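PDB 4B9W: tudor domain-containing protein 1 from Mus musculus, which acts as a scaffold that binds arginine-methylated Piwi proteins through its extended Tudor domains, supporting piRNA-guided transposon repression during spermatogenesis. Local coordinates for residues D54-K59 / P71-F76; V96-V101 / E107-D112; K141-E146 / Q195-C200. All blocks are in the same frame, centred on the assembly; numbering follows the deposited sequence.

Interaction 1. Residues D54-K59 / P71-F76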
loop_
_atom_site.group_PDB
_atom_site.type_symbol
_atom_site.label_atom_id
_atom_site.label_comp_id
_atom_site.label_asym_id
_atom_site.label_seq_id
_atom_site.Cartn_x
_atom_site.Cartn_y
_atom_site.Cartn_z
ATOM N N ASP A 54 -26.499 0.883 -15.167
ATOM C CA ASP A 54 -27.189 1.317 -16.392
ATOM C C ASP A 54 -26.232 2.101 -17.279
ATOM O O ASP A 54 -26.089 1.811 -18.455
ATOM C CB ASP A 54 -28.423 2.156 -16.035
ATOM C CG ASP A 54 -29.423 1.394 -15.176
ATOM O OD1 ASP A 54 -29.339 0.156 -15.089
ATOM O OD2 ASP A 54 -30.298 2.029 -14.567
ATOM N N TYR A 55 -25.547 3.068 -16.675
ATOM C CA TYR A 55 -24.603 3.934 -17.375
ATOM C C TYR A 55 -23.479 3.101 -17.985
ATOM O O TYR A 55 -23.144 3.282 -19.160
ATOM C CB TYR A 55 -24.051 5.001 -16.408
ATOM C CG TYR A 55 -22.763 5.660 -16.845
ATOM C CD1 TYR A 55 -22.751 6.634 -17.853
ATOM C CD2 TYR A 55 -21.551 5.314 -16.249
ATOM C CE1 TYR A 55 -21.563 7.227 -18.262
ATOM C CE2 TYR A 55 -20.367 5.907 -16.636
ATOM C CZ TYR A 55 -20.369 6.857 -17.640
ATOM O OH TYR A 55 -19.181 7.433 -18.018
ATOM N N CYS A 56 -22.911 2.180 -17.195
ATOM C CA CYS A 56 -21.750 1.405 -17.638
ATOM C C CYS A 56 -22.154 0.354 -18.659
ATOM O O CYS A 56 -21.360 -0.025 -19.518
ATOM C CB CYS A 56 -21.022 0.728 -16.457
ATOM S SG CYS A 56 -19.859 1.801 -15.584
ATOM N N ALA A 57 -23.394 -0.104 -18.559
ATOM C CA ALA A 57 -23.894 -1.164 -19.408
ATOM C C ALA A 57 -23.844 -0.833 -20.876
ATOM O O ALA A 57 -23.813 -1.730 -21.679
ATOM C CB ALA A 57 -25.333 -1.512 -19.022
ATOM N N GLN A 58 -23.864 0.438 -21.243
ATOM C CA GLN A 58 -24.199 0.772 -22.613
ATOM C C GLN A 58 -23.036 0.741 -23.593
ATOM O O GLN A 58 -21.892 1.023 -23.242
ATOM C CB GLN A 58 -24.907 2.116 -22.680
ATOM C CG GLN A 58 -25.656 2.326 -23.992
ATOM C CD GLN A 58 -26.595 1.179 -24.342
ATOM O OE1 GLN A 58 -27.289 0.642 -23.472
ATOM N NE2 GLN A 58 -26.624 0.801 -25.620
ATOM N N LYS A 59 -23.373 0.365 -24.826
ATOM C CA LYS A 59 -22.450 0.280 -25.951
ATOM C C LYS A 59 -22.552 1.567 -26.774
ATOM O O LYS A 59 -23.655 1.961 -27.144
ATOM C CB LYS A 59 -22.815 -0.937 -26.836
ATOM C CG LYS A 59 -22.146 -2.253 -26.437
ATOM C CD LYS A 59 -20.908 -2.590 -27.277
ATOM C CE LYS A 59 -19.934 -1.425 -27.365
ATOM N NZ LYS A 59 -18.712 -1.619 -28.197
ATOM N N PRO A 71 -10.648 9.643 -10.614
ATOM C CA PRO A 71 -11.821 8.821 -10.407
ATOM C C PRO A 71 -12.282 8.150 -11.696
ATOM O O PRO A 71 -12.042 8.659 -12.787
ATOM C CB PRO A 71 -12.868 9.815 -9.887
ATOM C CG PRO A 71 -12.143 11.099 -9.664
ATOM C CD PRO A 71 -10.983 11.077 -10.587
ATOM N N CYS A 72 -12.897 6.990 -11.547
ATOM C CA CYS A 72 -13.474 6.245 -12.659
ATOM C C CYS A 72 -14.539 5.292 -12.131
ATOM O O CYS A 72 -14.851 5.297 -10.923
ATOM C CB CYS A 72 -12.390 5.464 -13.399
ATOM S SG CYS A 72 -11.379 4.396 -12.338
ATOM N N CYS A 73 -15.130 4.542 -13.064
ATOM C CA CYS A 73 -15.975 3.394 -12.814
ATOM C C CYS A 73 -15.122 2.205 -13.165
ATOM O O CYS A 73 -14.502 2.186 -14.233
ATOM C CB CYS A 73 -17.200 3.385 -13.741
ATOM S SG CYS A 73 -18.358 4.761 -13.525
ATOM N N ALA A 74 -15.090 1.203 -12.286
ATOM C CA ALA A 74 -14.276 0.008 -12.501
ATOM C C ALA A 74 -15.138 -1.230 -12.295
ATOM O O ALA A 74 -15.944 -1.270 -11.385
ATOM C CB ALA A 74 -13.081 -0.008 -11.544
ATOM N N PHE A 75 -14.960 -2.230 -13.149
ATOM C CA PHE A 75 -15.691 -3.489 -13.056
ATOM C C PHE A 75 -15.062 -4.344 -11.955
ATOM O O PHE A 75 -13.860 -4.510 -11.935
ATOM C CB PHE A 75 -15.603 -4.194 -14.422
ATOM C CG PHE A 75 -16.282 -5.519 -14.482
ATOM C CD1 PHE A 75 -17.649 -5.600 -14.625
ATOM C CD2 PHE A 75 -15.550 -6.693 -14.430
ATOM C CE1 PHE A 75 -18.286 -6.835 -14.681
ATOM C CE2 PHE A 75 -16.180 -7.930 -14.493
ATOM C CZ PHE A 75 -17.543 -8.001 -14.622
ATOM N N PHE A 76 -15.867 -4.849 -11.028
ATOM C CA PHE A 76 -15.380 -5.719 -9.944
ATOM C C PHE A 76 -15.784 -7.174 -10.223
ATOM O O PHE A 76 -16.972 -7.541 -10.164
ATOM C CB PHE A 76 -15.917 -5.238 -8.577
ATOM C CG PHE A 76 -15.544 -6.131 -7.425
ATOM C CD1 PHE A 76 -14.214 -6.477 -7.198
ATOM C CD2 PHE A 76 -16.518 -6.655 -6.577
ATOM C CE1 PHE A 76 -13.859 -7.307 -6.149
ATOM C CE2 PHE A 76 -16.166 -7.491 -5.531
ATOM C CZ PHE A 76 -14.834 -7.823 -5.317
#
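Tyr55 and Cys56 meet Cys73 where the last turn of helix 41-57 lies against strand 71-76 of the Tudor barrel, which belongs to the SH3 clan. This linker helix is a feature of extended Tudor domains. Cys73 points from the strand toward the helix, and its thiol makes a sulfur-aromatic contact at the Tyr55 ring edge. The line from Cys73 SG to the ring centroid of Tyr55 is 78° off the ring normal, so the sulfur lies near the ring plane. Tyr55 CE2 is the ring atom that reaches it, at 3.9 Å from Cys73 SG. With CG anti to the backbone N (chi1 161°), the Tyr55 ring turns its CE2 edge to the sulfur. Its hydroxyl is hydrogen-bonded to Ala116 O, and the ring also meets that of Phe121. No hydrogen bond joins the two segments, and the touch is made by side chains alone. Cys56 is buried and also packs on Trp82 of strand 81-90. Its carbonyl oxygen is bound by Gln115 NE2, which ties the end of the helix to strand 114-116. The two thiols are not a disulfide: Cys56 SG is 3.9 Å from Cys73 SG and comes closer to Cys73 CB, at 3.6 Å.

Interaction 2. Residues V96-V101 / E107-D112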
loop_
_atom_site.group_PDB
_atom_site.type_symbol
_atom_site.label_atom_id
_atom_site.label_comp_id
_atom_site.label_asym_id
_atom_site.label_seq_id
_atom_site.Cartn_x
_atom_site.Cartn_y
_atom_site.Cartn_z
ATOM N N VAL A 96 -4.194 -1.743 -14.567
ATOM C CA VAL A 96 -4.345 -0.637 -13.628
ATOM C C VAL A 96 -4.924 -1.215 -12.318
ATOM O O VAL A 96 -5.882 -2.005 -12.358
ATOM C CB VAL A 96 -5.300 0.450 -14.215
ATOM C CG1 VAL A 96 -5.503 1.592 -13.240
ATOM C CG2 VAL A 96 -4.785 1.008 -15.546
ATOM N N LYS A 97 -4.340 -0.860 -11.169
ATOM C CA LYS A 97 -4.979 -1.173 -9.883
ATOM C C LYS A 97 -5.861 -0.046 -9.448
ATOM O O LYS A 97 -5.467 1.122 -9.468
ATOM C CB LYS A 97 -3.980 -1.464 -8.774
ATOM C CG LYS A 97 -3.228 -2.739 -9.029
ATOM C CD LYS A 97 -2.567 -3.253 -7.791
ATOM C CE LYS A 97 -1.846 -4.533 -8.125
ATOM N NZ LYS A 97 -0.927 -4.896 -7.023
ATOM N N VAL A 98 -7.056 -0.415 -9.020
ATOM C CA VAL A 98 -8.055 0.546 -8.637
ATOM C C VAL A 98 -8.495 0.313 -7.199
ATOM O O VAL A 98 -8.608 -0.836 -6.769
ATOM C CB VAL A 98 -9.268 0.481 -9.577
ATOM C CG1 VAL A 98 -8.851 0.957 -10.954
ATOM C CG2 VAL A 98 -9.858 -0.937 -9.610
ATOM N N HIS A 99 -8.694 1.418 -6.482
ATOM C CA HIS A 99 -9.276 1.448 -5.153
ATOM C C HIS A 99 -10.752 1.658 -5.243
ATOM O O HIS A 99 -11.215 2.721 -5.653
ATOM C CB HIS A 99 -8.671 2.587 -4.339
ATOM C CG HIS A 99 -9.171 2.628 -2.927
ATOM N ND1 HIS A 99 -8.548 1.967 -1.921
ATOM C CD2 HIS A 99 -10.303 3.207 -2.383
ATOM C CE1 HIS A 99 -9.250 2.160 -0.777
ATOM N NE2 HIS A 99 -10.326 2.920 -1.077
ATOM N N PHE A 100 -11.528 0.642 -4.879
ATOM C CA PHE A 100 -12.986 0.788 -4.860
ATOM C C PHE A 100 -13.422 1.652 -3.665
ATOM O O PHE A 100 -13.399 1.200 -2.529
ATOM C CB PHE A 100 -13.647 -0.613 -4.864
ATOM C CG PHE A 100 -13.541 -1.301 -6.192
ATOM C CD1 PHE A 100 -14.364 -0.918 -7.236
ATOM C CD2 PHE A 100 -12.611 -2.310 -6.413
ATOM C CE1 PHE A 100 -14.266 -1.521 -8.485
ATOM C CE2 PHE A 100 -12.504 -2.917 -7.651
ATOM C CZ PHE A 100 -13.338 -2.526 -8.689
ATOM N N VAL A 101 -13.800 2.905 -3.945
ATOM C CA VAL A 101 -13.909 3.967 -2.927
ATOM C C VAL A 101 -15.076 3.828 -1.947
ATOM O O VAL A 101 -15.045 4.391 -0.847
ATOM C CB VAL A 101 -13.988 5.374 -3.567
ATOM C CG1 VAL A 101 -12.706 5.711 -4.311
ATOM C CG2 VAL A 101 -15.181 5.501 -4.497
ATOM N N GLU A 107 -8.310 -3.754 -6.523
ATOM C CA GLU A 107 -8.193 -4.845 -7.504
ATOM C C GLU A 107 -7.383 -4.421 -8.759
ATOM O O GLU A 107 -7.428 -3.273 -9.185
ATOM C CB GLU A 107 -9.586 -5.319 -7.964
ATOM C CG GLU A 107 -10.587 -5.682 -6.865
ATOM C CD GLU A 107 -10.127 -6.815 -5.959
ATOM O OE1 GLU A 107 -9.442 -7.728 -6.473
ATOM O OE2 GLU A 107 -10.473 -6.798 -4.738
ATOM N N GLU A 108 -6.681 -5.368 -9.363
ATOM C CA GLU A 108 -6.044 -5.163 -10.661
ATOM C C GLU A 108 -7.031 -5.432 -11.795
ATOM O O GLU A 108 -7.586 -6.536 -11.884
ATOM C CB GLU A 108 -4.862 -6.096 -10.815
ATOM C CG GLU A 108 -4.145 -5.919 -12.149
ATOM C CD GLU A 108 -2.869 -6.719 -12.233
ATOM O OE1 GLU A 108 -2.322 -7.055 -11.172
ATOM O OE2 GLU A 108 -2.410 -7.003 -13.364
ATOM N N VAL A 109 -7.249 -4.426 -12.651
ATOM C CA VAL A 109 -8.140 -4.551 -13.799
ATOM C C VAL A 109 -7.425 -4.216 -15.118
ATOM O O VAL A 109 -6.295 -3.689 -15.133
ATOM C CB VAL A 109 -9.420 -3.700 -13.627
ATOM C CG1 VAL A 109 -10.178 -4.123 -12.372
ATOM C CG2 VAL A 109 -9.117 -2.205 -13.571
ATOM N N THR A 110 -8.061 -4.610 -16.217
ATOM C CA THR A 110 -7.625 -4.256 -17.549
ATOM C C THR A 110 -8.339 -2.975 -17.994
ATOM O O THR A 110 -9.299 -2.499 -17.334
ATOM C CB THR A 110 -7.991 -5.368 -18.560
ATOM O OG1 THR A 110 -9.418 -5.506 -18.616
ATOM C CG2 THR A 110 -7.348 -6.705 -18.180
ATOM N N THR A 111 -7.914 -2.452 -19.142
ATOM C CA THR A 111 -8.474 -1.213 -19.688
ATOM C C THR A 111 -9.937 -1.322 -20.128
ATOM O O THR A 111 -10.662 -0.325 -20.101
ATOM C CB THR A 111 -7.627 -0.676 -20.850
ATOM O OG1 THR A 111 -7.273 -1.750 -21.737
ATOM C CG2 THR A 111 -6.372 -0.043 -20.310
ATOM N N ASP A 112 -10.382 -2.514 -20.508
ATOM C CA ASP A 112 -11.797 -2.729 -20.796
ATOM C C ASP A 112 -12.664 -2.743 -19.540
ATOM O O ASP A 112 -13.880 -2.748 -19.640
ATOM C CB ASP A 112 -12.016 -4.050 -21.519
ATOM C CG ASP A 112 -11.469 -4.045 -22.922
ATOM O OD1 ASP A 112 -11.154 -2.970 -23.470
ATOM O OD2 ASP A 112 -11.342 -5.148 -23.482
#
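Val96 and Val109 form a two-way backbone pair in the antiparallel beta hairpin of strands 96-100 and 106-109, part of the Tudor barrel. Val96 N binds Val109 O at 2.9 Å, and Val109 N binds Val96 O at 2.8 Å. Both bonds are nearly straight, with angles of 172° and 175° at the hydrogen. Val98 and Glu107 make the second hydrogen-bonded pair. Val98 N gives to Glu107 O, and Glu107 N gives to Val98 O, each at 2.9 Å. The latter bond is more bent, at 152°. Lys97 and Glu108 face each other between these pairs as a non-hydrogen-bonded pair. The backbone N-H and C=O groups of Val96, Val98, Glu107 and Val109 are thus satisfied within the hairpin.

The carboxylates have partners in the adjoining loops. Glu108 OE2 is bound by Asn95 ND2, and Glu107 OE2 accepts a hydrogen bond from Asn105 ND2. Lys97 NZ and Glu108 OE1 are 4.9 Å apart, too long for a salt bridge, though the charges probably attract weakly. On the other face, the Glu107 chain bends at chi2, and its CG lies 3.5 Å from Phe100 CE2, at the ring edge. There too Val98 CG1 packs on Val109 CG2 at 4.1 Å.

Phe100 also packs on the modified side chain of the bound peptide, consistent with a place in the aromatic cage for dimethylarginine. Strand 96-100 continues the sheet to strand 81-90. Val96, Val98 and Val109 all pack on Leu114 of strand 114-116, across the barrel interior.

Interaction 3. Residues K141-E146 / Q195-C200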
loop_
_atom_site.group_PDB
_atom_site.type_symbol
_atom_site.label_atom_id
_atom_site.label_comp_id
_atom_site.label_asym_id
_atom_site.label_seq_id
_atom_site.Cartn_x
_atom_site.Cartn_y
_atom_site.Cartn_z
ATOM N N LYS A 141 5.646 -6.178 15.668
ATOM C CA LYS A 141 5.481 -5.000 14.803
ATOM C C LYS A 141 4.411 -5.179 13.728
ATOM O O LYS A 141 4.213 -4.308 12.895
ATOM C CB LYS A 141 6.826 -4.606 14.169
ATOM C CG LYS A 141 7.828 -5.743 14.078
ATOM C CD LYS A 141 9.112 -5.320 13.373
ATOM C CE LYS A 141 9.971 -6.541 13.062
ATOM N NZ LYS A 141 9.214 -7.512 12.218
ATOM N N HIS A 142 3.714 -6.303 13.752
ATOM C CA HIS A 142 2.819 -6.653 12.666
ATOM C C HIS A 142 1.624 -7.294 13.258
ATOM O O HIS A 142 1.739 -8.068 14.196
ATOM C CB HIS A 142 3.500 -7.636 11.706
ATOM C CG HIS A 142 4.705 -7.066 10.986
ATOM N ND1 HIS A 142 4.598 -6.150 10.000
ATOM C CD2 HIS A 142 6.071 -7.322 11.140
ATOM C CE1 HIS A 142 5.828 -5.834 9.542
ATOM N NE2 HIS A 142 6.730 -6.551 10.239
ATOM N N TRP A 143 0.462 -6.960 12.712
ATOM C CA TRP A 143 -0.781 -7.637 13.069
ATOM C C TRP A 143 -0.742 -9.089 12.656
ATOM O O TRP A 143 -0.549 -9.394 11.477
ATOM C CB TRP A 143 -1.958 -6.948 12.387
ATOM C CG TRP A 143 -2.106 -5.504 12.763
ATOM C CD1 TRP A 143 -1.869 -4.392 11.961
ATOM C CD2 TRP A 143 -2.530 -4.955 14.061
ATOM N NE1 TRP A 143 -2.123 -3.232 12.648
ATOM C CE2 TRP A 143 -2.528 -3.500 13.908
ATOM C CE3 TRP A 143 -2.904 -5.501 15.279
ATOM C CZ2 TRP A 143 -2.884 -2.652 14.952
ATOM C CZ3 TRP A 143 -3.260 -4.640 16.311
ATOM C CH2 TRP A 143 -3.248 -3.249 16.150
ATOM N N THR A 144 -0.914 -10.001 13.607
ATOM C CA THR A 144 -0.939 -11.435 13.295
ATOM C C THR A 144 -2.251 -11.820 12.598
ATOM O O THR A 144 -3.253 -11.126 12.767
ATOM C CB THR A 144 -0.788 -12.284 14.569
ATOM O OG1 THR A 144 -1.848 -11.967 15.486
ATOM C CG2 THR A 144 0.579 -12.038 15.230
ATOM N N LYS A 145 -2.221 -12.899 11.798
ATOM C CA LYS A 145 -3.433 -13.523 11.238
ATOM C C LYS A 145 -4.448 -13.847 12.331
ATOM O O LYS A 145 -5.648 -13.636 12.167
ATOM C CB LYS A 145 -3.101 -14.846 10.540
ATOM C CG LYS A 145 -2.416 -14.746 9.204
ATOM C CD LYS A 145 -2.281 -16.128 8.561
ATOM C CE LYS A 145 -1.202 -16.983 9.208
ATOM N NZ LYS A 145 -0.939 -18.218 8.426
ATOM N N GLU A 146 -3.950 -14.394 13.432
ATOM C CA GLU A 146 -4.779 -14.730 14.615
ATOM C C GLU A 146 -5.499 -13.512 15.175
ATOM O O GLU A 146 -6.693 -13.574 15.430
ATOM C CB GLU A 146 -3.922 -15.394 15.734
ATOM C CG GLU A 146 -4.696 -16.323 16.681
ATOM C CD GLU A 146 -3.890 -16.764 17.916
ATOM O OE1 GLU A 146 -2.671 -16.497 17.986
ATOM O OE2 GLU A 146 -4.480 -17.380 18.840
ATOM N N GLN A 195 -4.930 -11.631 24.642
ATOM C CA GLN A 195 -3.473 -11.550 24.457
ATOM C C GLN A 195 -3.059 -11.413 22.984
ATOM O O GLN A 195 -1.890 -11.574 22.658
ATOM C CB GLN A 195 -2.759 -12.768 25.072
ATOM C CG GLN A 195 -3.310 -13.278 26.395
ATOM C CD GLN A 195 -2.728 -12.548 27.575
ATOM O OE1 GLN A 195 -3.426 -11.786 28.240
ATOM N NE2 GLN A 195 -1.437 -12.761 27.837
ATOM N N LEU A 196 -4.007 -11.079 22.115
ATOM C CA LEU A 196 -3.762 -10.997 20.685
ATOM C C LEU A 196 -3.210 -9.635 20.274
ATOM O O LEU A 196 -2.614 -9.501 19.197
ATOM C CB LEU A 196 -5.040 -11.266 19.917
ATOM C CG LEU A 196 -5.716 -12.593 20.234
ATOM C CD1 LEU A 196 -6.980 -12.726 19.413
ATOM C CD2 LEU A 196 -4.763 -13.761 19.978
ATOM N N VAL A 197 -3.420 -8.625 21.118
ATOM C CA VAL A 197 -2.897 -7.272 20.865
ATOM C C VAL A 197 -2.506 -6.625 22.195
ATOM O O VAL A 197 -2.870 -7.108 23.261
ATOM C CB VAL A 197 -3.905 -6.381 20.112
ATOM C CG1 VAL A 197 -4.441 -7.075 18.864
ATOM C CG2 VAL A 197 -5.044 -5.973 21.026
ATOM N N LEU A 198 -1.748 -5.548 22.128
ATOM C CA LEU A 198 -1.260 -4.887 23.327
ATOM C C LEU A 198 -1.941 -3.550 23.468
ATOM O O LEU A 198 -2.258 -2.927 22.462
ATOM C CB LEU A 198 0.255 -4.673 23.267
ATOM C CG LEU A 198 1.156 -5.849 23.627
ATOM C CD1 LEU A 198 2.569 -5.318 23.778
ATOM C CD2 LEU A 198 0.677 -6.541 24.899
ATOM N N ARG A 199 -2.139 -3.120 24.718
ATOM C CA ARG A 199 -2.614 -1.767 25.024
ATOM C C ARG A 199 -1.724 -0.729 24.366
ATOM O O ARG A 199 -0.526 -0.918 24.238
ATOM C CB ARG A 199 -2.609 -1.489 26.539
ATOM C CG ARG A 199 -3.592 -2.294 27.362
ATOM C CD ARG A 199 -3.644 -1.777 28.803
ATOM N NE ARG A 199 -4.272 -0.452 28.904
ATOM C CZ ARG A 199 -5.552 -0.191 29.182
ATOM N NH1 ARG A 199 -6.419 -1.156 29.403
ATOM N NH2 ARG A 199 -5.977 1.071 29.223
ATOM N N CYS A 200 -2.316 0.386 23.976
ATOM C CA CYS A 200 -1.549 1.481 23.397
ATOM C C CYS A 200 -2.056 2.822 23.905
ATOM O O CYS A 200 -3.256 3.015 24.069
ATOM C CB CYS A 200 -1.602 1.443 21.874
ATOM S SG CYS A 200 -0.472 2.660 21.174
#
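The backbones of 141-146 and 195-200 stay well apart, with Glu146 CA and Leu196 CA 7.2 Å from each other and no hydrogen bond between the segments. The contact lies in the staphylococcal nuclease-like (OB-fold) module of the extended Tudor domain, built from strands on both sides of the Tudor barrel in sequence. It joins the start of helix 145-155 to the chain that leaves helix 187-193. Both helix ends are marked by recognised motifs. Thr144 is the N-cap of helix 145-155, and its OG1 accepts a hydrogen bond from Ala147 N. Gln195 has positive phi (72°) and closes helix 187-193 in a Schellman motif.

Trp143 and Val197 form one of two side-chain pairs. The indole comes edge-on, with Val197 CG1 in its plane, and Trp143 CZ3 is 3.7 Å from that methyl. The CB of Trp143 does not aim at 195-200, but the far ring comes nearer; the two side chains meet at an oblique angle. Val197 CG1 stands anti to its own carbonyl carbon (chi1 -51°), which brings it to the indole. Val197 is buried, and Leu191 and Ile192 pack around it. Trp143 also packs on Ile136, Pro138 and the backbone of the bound peptide, so this indole lies beside the peptide path.

The second pair is more exposed. Glu146 runs out extended and crosses Leu196 at about a right angle. The neighbouring Lys145 turns to the second subunit, where its NZ is bound to Ala66 O of that other chain. Leu196 CD2 sits over the face of the Glu146 carboxylate, 3.7 Å from Glu146 CD and 3.8 Å from Glu146 OE2.

Overall arrangement
From the N terminus, strands 18-26 and 31-36 belong to the nuclease-like module, and helix 41-57 then leads to the Tudor barrel. Interaction 1 closes the loop after that helix by setting its end on strand 71-76 of the barrel. The chain runs on through strand 81-90 to interaction 2, a short hairpin closure in the same five-stranded sheet. The two touch: the Phe76 and Phe100 rings meet edge-to-face. Interaction 3 spans 48 residues and, back in the nuclease-like module, ties the C-terminal end to helix 145-155. The three follow in series; none nests or crosses. The centres of interactions 1 and 3 are about 39 Å apart. The bound peptide reaches residues of all three.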